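Side-chain contact in histidine acid phosphatase (Bifidobacterium longum subsp. infantis, PDB 6RXD), which probably removes phosphate groups from inositol polyphosphates such as phytate and from 2,3-bisphosphoglycerate, as a histidine acid phosphatase of the MINPP subfamily: residues 187-190 with 195-198. Residues are numbered along the deposited sequence; the frame is centred on the assembly and turned at random.
Sequences TLYF and NPDG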
loop_
_atom_site.group_PDB
_atom_site.type_symbol
_atom_site.label_atom_id
_atom_site.label_comp_id
_atom_site.label_asym_id
_atom_site.label_seq_id
_atom_site.Cartn_x
_atom_site.Cartn_y
_atom_site.Cartn_z
ATOM N N THR A 187 -3.328 14.110 -7.257
ATOM C CA THR A 187 -3.907 13.629 -6.001
ATOM C C THR A 187 -3.507 12.196 -5.684
ATOM O O THR A 187 -3.647 11.761 -4.548
ATOM C CB THR A 187 -5.442 13.708 -5.999
ATOM O OG1 THR A 187 -5.962 12.826 -6.994
ATOM C CG2 THR A 187 -5.929 15.135 -6.270
ATOM N N LEU A 188 -3.021 11.461 -6.681
ATOM C CA LEU A 188 -2.702 10.055 -6.479
ATOM C C LEU A 188 -1.239 9.700 -6.761
ATOM O O LEU A 188 -0.857 8.532 -6.703
ATOM C CB LEU A 188 -3.628 9.176 -7.325
ATOM C CG LEU A 188 -5.132 9.417 -7.104
ATOM C CD1 LEU A 188 -5.958 8.634 -8.122
ATOM C CD2 LEU A 188 -5.542 9.023 -5.688
ATOM N N TYR A 189 -0.429 10.707 -7.064
ATOM C CA TYR A 189 1.008 10.500 -7.226
ATOM C C TYR A 189 1.723 11.800 -6.869
ATOM O O TYR A 189 2.604 12.263 -7.594
ATOM C CB TYR A 189 1.325 10.084 -8.663
ATOM C CG TYR A 189 2.464 9.094 -8.808
ATOM C CD1 TYR A 189 3.722 9.506 -9.250
ATOM C CD2 TYR A 189 2.277 7.747 -8.530
ATOM C CE1 TYR A 189 4.756 8.597 -9.402
ATOM C CE2 TYR A 189 3.310 6.826 -8.679
ATOM C CZ TYR A 189 4.540 7.260 -9.122
ATOM O OH TYR A 189 5.563 6.355 -9.263
ATOM N N PHE A 190 1.334 12.378 -5.734
ATOM C CA PHE A 190 1.812 13.698 -5.328
ATOM C C PHE A 190 3.244 13.688 -4.818
ATOM O O PHE A 190 3.816 14.745 -4.546
ATOM C CB PHE A 190 0.884 14.302 -4.254
ATOM C CG PHE A 190 0.447 13.317 -3.195
ATOM C CD1 PHE A 190 1.354 12.828 -2.246
ATOM C CD2 PHE A 190 -0.868 12.887 -3.146
ATOM C CE1 PHE A 190 0.946 11.907 -1.273
ATOM C CE2 PHE A 190 -1.281 11.968 -2.181
ATOM C CZ PHE A 190 -0.372 11.483 -1.244
ATOM N N ASN A 195 5.267 11.783 -13.406
ATOM C CA ASN A 195 4.025 11.021 -13.383
ATOM C C ASN A 195 4.206 9.656 -14.024
ATOM O O ASN A 195 5.048 9.493 -14.911
ATOM C CB ASN A 195 2.920 11.797 -14.110
ATOM C CG ASN A 195 2.609 13.115 -13.447
ATOM O OD1 ASN A 195 2.672 13.227 -12.224
ATOM N ND2 ASN A 195 2.269 14.125 -14.247
ATOM N N PRO A 196 3.422 8.663 -13.584
ATOM C CA PRO A 196 3.550 7.303 -14.129
ATOM C C PRO A 196 3.327 7.210 -15.645
ATOM O O PRO A 196 3.889 6.316 -16.277
ATOM C CB PRO A 196 2.446 6.527 -13.404
ATOM C CG PRO A 196 2.174 7.300 -12.155
ATOM C CD PRO A 196 2.485 8.732 -12.445
ATOM N N ASP A 197 2.525 8.102 -16.219
ATOM C CA ASP A 197 2.209 8.038 -17.650
ATOM C C ASP A 197 3.292 8.647 -18.544
ATOM O O ASP A 197 3.114 8.767 -19.755
ATOM C CB ASP A 197 0.841 8.682 -17.944
ATOM C CG ASP A 197 0.871 10.203 -17.878
ATOM O OD1 ASP A 197 1.871 10.781 -17.400
ATOM O OD2 ASP A 197 -0.128 10.832 -18.300
ATOM N N GLY A 198 4.405 9.051 -17.946
ATOM C CA GLY A 198 5.497 9.616 -18.717
ATOM C C GLY A 198 5.501 11.129 -18.795
ATOM O O GLY A 198 6.465 11.718 -19.281
#
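Tyr-189 and Pro-196 meet in a proline-aromatic CH-pi contact that fastens a type I beta turn, Asn-195 to Gly-198, onto the chain just beyond the short helix 185-188 of the histidine phosphatase fold. Pro-196 CG stands almost straight above the middle of the tyrosine ring, 3.6 Å from its centroid and 8° off the ring normal. The neighbouring methylene lies over the same face but shifted toward CD1, with Pro-196 CD 3.5 Å from Tyr-189 CD1. Pro-196 CG, though nearly central, leans slightly the other way across that face, 3.7 Å from both Tyr-189 CD2 and CE2, so one edge of the pyrrolidine is laid across the aromatic face.

Apolar contact continues weakly at Asn-195, whose CA comes obliquely to within 4.4 Å of Tyr-189 CD1. Tyr-189 is the first residue to leave helical geometry, and its CG is turned some 35° from anti to the backbone N (chi1 -145°), which carries the middle of the ring beneath Pro-196 CG. The ring also meets His-399 edge-to-face and touches Ser-138, while Pro-196 reaches Glu-140; the pair thus packs against the chain just beyond strands 132-137 and 391-398.

No hydrogen bond passes directly between 187-190 and 195-198. Lys-201 supplies a polar bridge instead, its NZ hydrogen-bonded to both Tyr-189 O and Asn-195 OD1. Asp-197 ties the turn to Lys-183 by a salt bridge, and Thr-199 OG1, just after the turn, is hydrogen-bonded to Asn-195 ND2 and Asp-197 OD1. The turn that carries the proline is closed by its backbone hydrogen bond, Gly-198 N to Asn-195 O, at 3.1 Å.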